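Local atomic coordinates of NanS-p (Escherichia phage vB_EcoP_24B, PDB entry 6YP6), a protein that is a phage carbohydrate esterase, or a part of one, that probably binds carbohydrate. Residues 83-89 with 120-126; 61-67 with 94-100; 34-38 with 75-79. All coordinates share one frame; numbering follows the deposited sequence.

Interaction 1: residues 83-89 with 120-126; sequences LAANQYV and QTDAKDL
Thr121 holds Ala84, Asn86 and Gln87 through its hydroxyl and backbone, and Gln120 adds its side-chain amide. The hydroxyl OG1 of Thr121 donates to Ala84 O (2.8 Å) from above the carbonyl plane, while Gln87 N reaches the same oxygen from the opposite face to close the type II turn Ala84-Gln87. Thr121 N donates to Gln87 O (3.0 Å), and the return bond from Asn86 N to Thr121 O is weak. Gln120 runs out extended, CG anti to its backbone N (chi1 -179°), and its NE2 donates to Asn86 O (2.9 Å, 168° at the hydrogen), the acceptor lying in the amide plane. The amide lies nearly parallel to the Tyr88 ring, the planes 11° apart, NE2 coming within 3.6 Å of Tyr88 CE1. Tyr88 and Gln120 form an antiparallel non-hydrogen-bonded pair, where strand 88-95 begins beside the end of strand 113-121 in the seven-stranded antiparallel sheet. Leu83 reaches over the connection between strands 113-121 and 125-130, CD1 against Thr121 CB (3.8 Å) and CD2 near Ala123 O. On the buried side, Val89 CG2 meets Leu126 CD1 (4.0 Å) at about a right angle. Asp122 OD1 shapes that connection, accepting from Lys124 N, an Asx turn, and from Asp125 N (2.7 Å), which makes it an Asx motif. Farther out, Tyr205 OH bonds to both Thr121 OG1 and Ala84 N.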
loop_
_atom_site.group_PDB
_atom_site.type_symbol
_atom_site.label_atom_id
_atom_site.label_comp_id
_atom_site.label_asym_id
_atom_site.label_seq_id
_atom_site.Cartn_x
_atom_site.Cartn_y
_atom_site.Cartn_z
ATOM N N LEU A 83 6.129 4.923 -19.458
ATOM C CA LEU A 83 7.150 5.168 -18.452
ATOM C C LEU A 83 7.518 6.650 -18.425
ATOM O O LEU A 83 7.897 7.222 -19.456
ATOM C CB LEU A 83 8.389 4.336 -18.749
ATOM C CG LEU A 83 9.648 4.638 -17.937
ATOM C CD1 LEU A 83 9.442 4.403 -16.453
ATOM C CD2 LEU A 83 10.787 3.775 -18.451
ATOM N N ALA A 84 7.420 7.260 -17.243
ATOM C CA ALA A 84 7.820 8.640 -17.009
ATOM C C ALA A 84 8.706 8.663 -15.770
ATOM O O ALA A 84 8.284 8.224 -14.691
ATOM C CB ALA A 84 6.599 9.537 -16.807
ATOM N N ALA A 85 9.917 9.197 -15.909
ATOM C CA ALA A 85 10.860 9.181 -14.804
ATOM C C ALA A 85 10.267 9.894 -13.596
ATOM O O ALA A 85 9.743 11.006 -13.706
ATOM C CB ALA A 85 12.145 9.891 -15.215
ATOM N N ASN A 86 10.380 9.258 -12.432
ATOM C CA ASN A 86 10.072 9.813 -11.110
ATOM C C ASN A 86 8.585 9.892 -10.804
ATOM O O ASN A 86 8.214 10.347 -9.715
ATOM C CB ASN A 86 10.789 11.148 -10.896
ATOM C CG ASN A 86 12.274 11.027 -11.213
ATOM O OD1 ASN A 86 12.923 10.054 -10.808
ATOM N ND2 ASN A 86 12.804 11.969 -11.973
ATOM N N GLN A 87 7.726 9.412 -11.688
ATOM C CA GLN A 87 6.284 9.507 -11.493
ATOM C C GLN A 87 5.765 8.467 -10.505
ATOM O O GLN A 87 6.248 7.336 -10.446
ATOM C CB GLN A 87 5.615 9.361 -12.861
ATOM C CG GLN A 87 4.133 9.609 -12.890
ATOM C CD GLN A 87 3.662 9.758 -14.315
ATOM O OE1 GLN A 87 3.132 8.802 -14.918
ATOM N NE2 GLN A 87 3.899 10.905 -14.889
ATOM N N TYR A 88 4.802 8.887 -9.685
ATOM C CA TYR A 88 4.211 8.028 -8.676
ATOM C C TYR A 88 3.066 7.186 -9.216
ATOM O O TYR A 88 2.334 7.600 -10.115
ATOM C CB TYR A 88 3.663 8.859 -7.500
ATOM C CG TYR A 88 4.754 9.584 -6.749
ATOM C CD1 TYR A 88 5.654 8.908 -5.931
ATOM C CD2 TYR A 88 4.905 10.959 -6.891
ATOM C CE1 TYR A 88 6.663 9.588 -5.277
ATOM C CE2 TYR A 88 5.907 11.647 -6.245
ATOM C CZ TYR A 88 6.790 10.961 -5.448
ATOM O OH TYR A 88 7.782 11.681 -4.838
ATOM N N VAL A 89 2.892 6.016 -8.586
ATOM C CA VAL A 89 1.678 5.216 -8.696
ATOM C C VAL A 89 0.812 5.453 -7.459
ATOM O O VAL A 89 -0.253 6.069 -7.551
ATOM C CB VAL A 89 1.977 3.715 -8.894
ATOM C CG1 VAL A 89 0.676 2.943 -9.067
ATOM C CG2 VAL A 89 2.900 3.496 -10.085
ATOM N N GLN A 120 6.803 3.942 -7.277
ATOM C CA GLN A 120 7.263 5.047 -8.105
ATOM C C GLN A 120 8.212 4.476 -9.144
ATOM O O GLN A 120 8.948 3.536 -8.846
ATOM C CB GLN A 120 8.020 6.046 -7.214
ATOM C CG GLN A 120 8.547 7.285 -7.912
ATOM C CD GLN A 120 9.513 8.066 -7.059
ATOM O OE1 GLN A 120 10.168 7.501 -6.174
ATOM N NE2 GLN A 120 9.625 9.367 -7.320
ATOM N N THR A 121 8.238 5.055 -10.342
ATOM C CA THR A 121 9.275 4.689 -11.293
ATOM C C THR A 121 10.467 5.624 -11.157
ATOM O O THR A 121 10.316 6.811 -10.870
ATOM C CB THR A 121 8.785 4.723 -12.742
ATOM O OG1 THR A 121 8.144 5.970 -13.041
ATOM C CG2 THR A 121 7.808 3.621 -13.019
ATOM N N ASP A 122 11.667 5.074 -11.370
ATOM C CA ASP A 122 12.822 5.902 -11.718
ATOM C C ASP A 122 12.794 6.091 -13.235
ATOM O O ASP A 122 11.703 6.195 -13.804
ATOM C CB ASP A 122 14.112 5.373 -11.080
ATOM C CG ASP A 122 14.437 3.937 -11.419
ATOM O OD1 ASP A 122 14.064 3.465 -12.504
ATOM O OD2 ASP A 122 15.116 3.284 -10.587
ATOM N N ALA A 123 13.945 6.183 -13.907
ATOM C CA ALA A 123 13.927 6.311 -15.363
ATOM C C ALA A 123 13.819 4.973 -16.077
ATOM O O ALA A 123 13.765 4.950 -17.310
ATOM C CB ALA A 123 15.159 7.069 -15.855
ATOM N N LYS A 124 13.760 3.861 -15.342
ATOM C CA LYS A 124 13.656 2.564 -15.987
ATOM C C LYS A 124 12.780 1.543 -15.274
ATOM O O LYS A 124 12.115 0.759 -15.951
ATOM C CB LYS A 124 15.042 1.987 -16.313
ATOM C CG LYS A 124 15.939 1.713 -15.115
ATOM C CD LYS A 124 17.363 1.363 -15.588
ATOM C CE LYS A 124 18.225 0.824 -14.452
ATOM N NZ LYS A 124 17.726 -0.476 -13.929
ATOM N N ASP A 125 12.775 1.528 -13.946
ATOM C CA ASP A 125 12.183 0.449 -13.176
ATOM C C ASP A 125 11.014 0.946 -12.329
ATOM O O ASP A 125 10.931 2.118 -11.969
ATOM C CB ASP A 125 13.214 -0.148 -12.208
ATOM C CG ASP A 125 14.334 -0.891 -12.898
ATOM O OD1 ASP A 125 14.135 -1.347 -14.032
ATOM O OD2 ASP A 125 15.408 -1.025 -12.269
ATOM N N LEU A 126 10.125 0.020 -11.967
ATOM C CA LEU A 126 9.074 0.282 -10.988
ATOM C C LEU A 126 9.588 -0.143 -9.616
ATOM O O LEU A 126 9.911 -1.317 -9.405
ATOM C CB LEU A 126 7.799 -0.488 -11.334
ATOM C CG LEU A 126 6.586 -0.135 -10.473
ATOM C CD1 LEU A 126 6.139 1.293 -10.725
ATOM C CD2 LEU A 126 5.433 -1.100 -10.697
#

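Interaction 2: residues 61-67 with 94-100; sequences GNGAALL and WPVSSLP
Leu67 and Pro100 form one apolar centre, Leu66 and Trp94 another. CD1 of Leu67 touches the proline ring at CD (3.6 Å), the two side chains crossing at about a right angle, and also meets Leu99 CD2 (4.1 Å). CD2 of Leu66 lies obliquely to the indole, nearest CZ3 of Trp94 (3.7 Å). Gly63, with no side chain, lets the backbone pass close to the same ring, its CA 3.7 Å from Trp94 CZ2. Gly63 is the N-cap residue of helix 64-69, and this short helix sits against the end of strand 88-95 and the loop that follows it, with Phe159 of strand 152-159 against both of its leucines. Trp94 has CG anti to its backbone N (chi1 -174°), which carries the indole toward the turn ahead of the helix. There NE1 donates to Gly61 O (2.9 Å, 161° at the hydrogen), the oxygen lying at the ring edge, in its plane. Asn62 OD1 accepts from Ala64 N in an Asx turn, leaving ND2 directed to the serines. One water donates to both Asn62 O and Ser98 O; a second accepts from Asn62 ND2 (2.9 Å) and bonds Ser97 OG and Ser98 OG. Ser97 OG is also bonded to Asp192.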
loop_
_atom_site.group_PDB
_atom_site.type_symbol
_atom_site.label_atom_id
_atom_site.label_comp_id
_atom_site.label_asym_id
_atom_site.label_seq_id
_atom_site.Cartn_x
_atom_site.Cartn_y
_atom_site.Cartn_z
ATOM N N GLY A 61 -7.916 -0.273 12.600
ATOM C CA GLY A 61 -7.435 -0.415 13.953
ATOM C C GLY A 61 -5.936 -0.185 14.063
ATOM O O GLY A 61 -5.277 0.287 13.137
ATOM N N ASN A 62 -5.405 -0.542 15.231
ATOM C CA ASN A 62 -4.000 -0.302 15.529
ATOM C C ASN A 62 -3.091 -1.469 15.169
ATOM O O ASN A 62 -1.874 -1.363 15.356
ATOM C CB ASN A 62 -3.814 0.137 16.992
ATOM C CG ASN A 62 -4.195 -0.926 17.984
ATOM O OD1 ASN A 62 -4.145 -2.121 17.697
ATOM N ND2 ASN A 62 -4.577 -0.490 19.179
ATOM N N GLY A 63 -3.625 -2.566 14.632
ATOM C CA GLY A 63 -2.775 -3.639 14.149
ATOM C C GLY A 63 -2.069 -4.470 15.197
ATOM O O GLY A 63 -1.152 -5.221 14.860
ATOM N N ALA A 64 -2.492 -4.404 16.458
ATOM C CA ALA A 64 -1.790 -5.151 17.500
ATOM C C ALA A 64 -1.745 -6.647 17.202
ATOM O O ALA A 64 -0.720 -7.297 17.425
ATOM C CB ALA A 64 -2.427 -4.890 18.859
ATOM N N ALA A 65 -2.844 -7.219 16.716
ATOM C CA ALA A 65 -2.864 -8.656 16.457
ATOM C C ALA A 65 -1.955 -9.024 15.291
ATOM O O ALA A 65 -1.344 -10.098 15.292
ATOM C CB ALA A 65 -4.285 -9.150 16.197
ATOM N N LEU A 66 -1.881 -8.164 14.267
ATOM C CA LEU A 66 -0.929 -8.384 13.180
ATOM C C LEU A 66 0.493 -8.474 13.723
ATOM O O LEU A 66 1.260 -9.374 13.352
ATOM C CB LEU A 66 -1.065 -7.260 12.147
ATOM C CG LEU A 66 -0.039 -7.288 11.009
ATOM C CD1 LEU A 66 -0.143 -8.531 10.156
ATOM C CD2 LEU A 66 -0.204 -6.040 10.146
ATOM N N LEU A 67 0.856 -7.563 14.628
ATOM C CA LEU A 67 2.197 -7.595 15.200
ATOM C C LEU A 67 2.420 -8.854 16.039
ATOM O O LEU A 67 3.504 -9.442 15.996
ATOM C CB LEU A 67 2.429 -6.358 16.063
ATOM C CG LEU A 67 2.603 -5.055 15.285
ATOM C CD1 LEU A 67 2.588 -3.860 16.228
ATOM C CD2 LEU A 67 3.901 -5.063 14.506
ATOM N N TRP A 94 -0.327 3.473 7.069
ATOM C CA TRP A 94 -1.121 2.930 8.173
ATOM C C TRP A 94 -0.544 3.462 9.482
ATOM O O TRP A 94 0.199 2.755 10.185
ATOM C CB TRP A 94 -1.153 1.406 8.143
ATOM C CG TRP A 94 -2.059 0.757 9.142
ATOM C CD1 TRP A 94 -2.884 1.347 10.070
ATOM C CD2 TRP A 94 -2.197 -0.648 9.322
ATOM N NE1 TRP A 94 -3.515 0.386 10.810
ATOM C CE2 TRP A 94 -3.113 -0.850 10.370
ATOM C CE3 TRP A 94 -1.627 -1.762 8.694
ATOM C CZ2 TRP A 94 -3.469 -2.119 10.804
ATOM C CZ3 TRP A 94 -1.984 -3.012 9.121
ATOM C CH2 TRP A 94 -2.898 -3.188 10.166
ATOM N N PRO A 95 -0.856 4.708 9.826
ATOM C CA PRO A 95 -0.464 5.238 11.134
ATOM C C PRO A 95 -1.281 4.535 12.203
ATOM O O PRO A 95 -2.451 4.217 11.988
ATOM C CB PRO A 95 -0.818 6.731 11.042
ATOM C CG PRO A 95 -1.687 6.892 9.836
ATOM C CD PRO A 95 -1.698 5.647 9.054
ATOM N N VAL A 96 -0.671 4.294 13.364
ATOM C CA VAL A 96 -1.360 3.643 14.469
ATOM C C VAL A 96 -1.291 4.529 15.707
ATOM O O VAL A 96 -0.313 5.247 15.937
ATOM C CB VAL A 96 -0.842 2.213 14.730
ATOM C CG1 VAL A 96 -1.151 1.337 13.523
ATOM C CG2 VAL A 96 0.640 2.181 15.042
ATOM N N SER A 97 -2.358 4.472 16.513
ATOM C CA SER A 97 -2.481 5.351 17.671
ATOM C C SER A 97 -1.699 4.851 18.877
ATOM O O SER A 97 -1.496 5.618 19.818
ATOM C CB SER A 97 -3.951 5.504 18.058
ATOM O OG SER A 97 -4.511 4.241 18.339
ATOM N N SER A 98 -1.268 3.592 18.862
ATOM C CA SER A 98 -0.397 3.047 19.887
ATOM C C SER A 98 0.295 1.830 19.299
ATOM O O SER A 98 -0.142 1.269 18.292
ATOM C CB SER A 98 -1.181 2.657 21.148
ATOM O OG SER A 98 -1.985 1.511 20.916
ATOM N N LEU A 99 1.387 1.451 19.927
ATOM C CA LEU A 99 2.026 0.164 19.727
ATOM C C LEU A 99 1.847 -0.666 20.992
ATOM O O LEU A 99 1.577 -0.122 22.068
ATOM C CB LEU A 99 3.519 0.341 19.432
ATOM C CG LEU A 99 3.816 0.996 18.081
ATOM C CD1 LEU A 99 5.280 1.369 17.979
ATOM C CD2 LEU A 99 3.427 0.073 16.937
ATOM N N PRO A 100 1.968 -1.988 20.899
ATOM C CA PRO A 100 1.788 -2.829 22.089
ATOM C C PRO A 100 2.794 -2.480 23.178
ATOM O O PRO A 100 3.862 -1.923 22.923
ATOM C CB PRO A 100 2.015 -4.248 21.556
ATOM C CG PRO A 100 1.723 -4.158 20.076
ATOM C CD PRO A 100 2.168 -2.782 19.673
HETATM O O HOH W 1 -0.381 -1.386 17.695
HETATM O O HOH W 2 -4.392 2.266 20.134
#

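Interaction 3: residues 34-38 with 75-79; sequences DAEGT and CRFKV
Arg76 and Lys78 reach out from one strand to the tight turn at 34-37, one to a backbone oxygen and the other to a carboxylate. Arg76 leaves the strand with CG anti to its backbone N (chi1 -180°) and stays extended to NE; the twist about chi4 (-95°) sets the guanidinium across the chain. Its end then grips a single atom: NH1 (2.9 Å) and NH2 (3.0 Å) both donate to Glu36 O, which lies in the guanidinium plane. NH1 meets that oxygen in the carbonyl plane on a lone pair, whereas NH2 comes in tilted. Lys78 starts the same way but bends at chi3 (132°), and its NZ meets Asp34 OD2 (2.7 Å) in a salt bridge on the syn lone pair. The other carboxylate oxygen, Asp34 OD1, uses its anti lone pair for Glu36 N (3.0 Å) in an Asx turn and also accepts from Trp152 NE1, so both oxygens are engaged and the carboxylate is held in rotation. A type I turn, Asp34-Gly37, presents Glu36 O. The contact ties the loop between strands 28-33 and 41-46 to strand 71-79, on the sheet that also holds strands 152-159 and 207-216; Asp210 of strand 207-216 pairs with Arg76, and Trp152 of strand 152-159 makes a cation-pi contact with it.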
loop_
_atom_site.group_PDB
_atom_site.type_symbol
_atom_site.label_atom_id
_atom_site.label_comp_id
_atom_site.label_asym_id
_atom_site.label_seq_id
_atom_site.Cartn_x
_atom_site.Cartn_y
_atom_site.Cartn_z
ATOM N N ASP A 34 -10.937 -6.639 -16.992
ATOM C CA ASP A 34 -9.549 -6.936 -17.332
ATOM C C ASP A 34 -9.426 -8.449 -17.280
ATOM O O ASP A 34 -9.699 -9.050 -16.238
ATOM C CB ASP A 34 -8.565 -6.273 -16.360
ATOM C CG ASP A 34 -7.114 -6.413 -16.812
ATOM O OD1 ASP A 34 -6.597 -7.553 -16.840
ATOM O OD2 ASP A 34 -6.486 -5.381 -17.152
ATOM N N ALA A 35 -9.035 -9.062 -18.398
ATOM C CA ALA A 35 -9.063 -10.518 -18.480
ATOM C C ALA A 35 -8.171 -11.180 -17.438
ATOM O O ALA A 35 -8.407 -12.342 -17.082
ATOM C CB ALA A 35 -8.673 -10.965 -19.888
ATOM N N GLU A 36 -7.142 -10.488 -16.957
ATOM C CA GLU A 36 -6.232 -11.048 -15.970
ATOM C C GLU A 36 -6.531 -10.571 -14.554
ATOM O O GLU A 36 -5.827 -10.966 -13.620
ATOM C CB GLU A 36 -4.785 -10.740 -16.357
ATOM C CG GLU A 36 -4.334 -11.486 -17.608
ATOM C CD GLU A 36 -2.943 -11.089 -18.057
ATOM O OE1 GLU A 36 -2.506 -9.967 -17.727
ATOM O OE2 GLU A 36 -2.284 -11.899 -18.739
ATOM N N GLY A 37 -7.567 -9.753 -14.369
ATOM C CA GLY A 37 -8.073 -9.503 -13.038
ATOM C C GLY A 37 -8.811 -10.708 -12.495
ATOM O O GLY A 37 -9.279 -11.563 -13.243
ATOM N N THR A 38 -8.897 -10.794 -11.170
ATOM C CA THR A 38 -9.673 -11.867 -10.557
ATOM C C THR A 38 -11.137 -11.705 -10.942
ATOM O O THR A 38 -11.700 -10.611 -10.862
ATOM C CB THR A 38 -9.486 -11.850 -9.036
ATOM O OG1 THR A 38 -8.095 -12.050 -8.739
ATOM C CG2 THR A 38 -10.315 -12.938 -8.384
ATOM N N CYS A 75 -1.431 -6.292 -1.956
ATOM C CA CYS A 75 -2.158 -5.668 -3.046
ATOM C C CYS A 75 -1.730 -6.293 -4.364
ATOM O O CYS A 75 -0.541 -6.509 -4.592
ATOM C CB CYS A 75 -1.860 -4.165 -3.075
ATOM S SG CYS A 75 -2.622 -3.212 -4.420
ATOM N N ARG A 76 -2.699 -6.527 -5.242
ATOM C CA ARG A 76 -2.445 -6.907 -6.627
ATOM C C ARG A 76 -2.932 -5.763 -7.510
ATOM O O ARG A 76 -4.079 -5.310 -7.370
ATOM C CB ARG A 76 -3.134 -8.232 -6.961
ATOM C CG ARG A 76 -2.900 -8.680 -8.402
ATOM C CD ARG A 76 -3.216 -10.151 -8.617
ATOM N NE ARG A 76 -2.834 -10.608 -9.959
ATOM C CZ ARG A 76 -3.648 -10.678 -11.017
ATOM N NH1 ARG A 76 -4.930 -10.339 -10.935
ATOM N NH2 ARG A 76 -3.171 -11.108 -12.174
ATOM N N PHE A 77 -2.060 -5.293 -8.406
ATOM C CA PHE A 77 -2.295 -4.053 -9.136
ATOM C C PHE A 77 -1.605 -4.115 -10.489
ATOM O O PHE A 77 -0.690 -4.907 -10.712
ATOM C CB PHE A 77 -1.778 -2.831 -8.331
ATOM C CG PHE A 77 -0.283 -2.788 -8.234
ATOM C CD1 PHE A 77 0.388 -3.539 -7.276
ATOM C CD2 PHE A 77 0.463 -2.048 -9.134
ATOM C CE1 PHE A 77 1.776 -3.539 -7.228
ATOM C CE2 PHE A 77 1.845 -2.048 -9.082
ATOM C CZ PHE A 77 2.503 -2.789 -8.125
ATOM N N LYS A 78 -2.034 -3.226 -11.376
ATOM C CA LYS A 78 -1.494 -3.107 -12.720
ATOM C C LYS A 78 -1.382 -1.625 -13.019
ATOM O O LYS A 78 -2.349 -0.881 -12.848
ATOM C CB LYS A 78 -2.413 -3.808 -13.734
ATOM C CG LYS A 78 -2.187 -3.422 -15.184
ATOM C CD LYS A 78 -2.881 -4.445 -16.132
ATOM C CE LYS A 78 -3.702 -3.809 -17.220
ATOM N NZ LYS A 78 -4.007 -4.857 -18.207
ATOM N N VAL A 79 -0.225 -1.188 -13.480
ATOM C CA VAL A 79 0.001 0.219 -13.795
ATOM C C VAL A 79 -0.241 0.440 -15.278
ATOM O O VAL A 79 0.223 -0.354 -16.103
ATOM C CB VAL A 79 1.422 0.679 -13.422
ATOM C CG1 VAL A 79 1.515 2.187 -13.549
ATOM C CG2 VAL A 79 1.796 0.219 -12.032
#

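Interactions 1 and 2 lie toward the two ends of strand 88-95, on opposite sides of the chain's centre and with nearest atoms about 15 Å apart. Both are partly buried, but interaction 1 joins neighbouring strands mainly through amide and hydroxyl bonds, whereas interaction 2 sets a short helix against the far end of strand 88-95 and the loop that follows it, with apolar packing, an indole bond and waters. Interaction 3 is a surface contact on the other sheet and the only one of the three with a salt bridge between its segments. It nevertheless touches interaction 1: the inward side chains Phe77 and Val79 of strand 71-79 pack on Val89 and Leu126, while Arg76 and Lys78 face the loop.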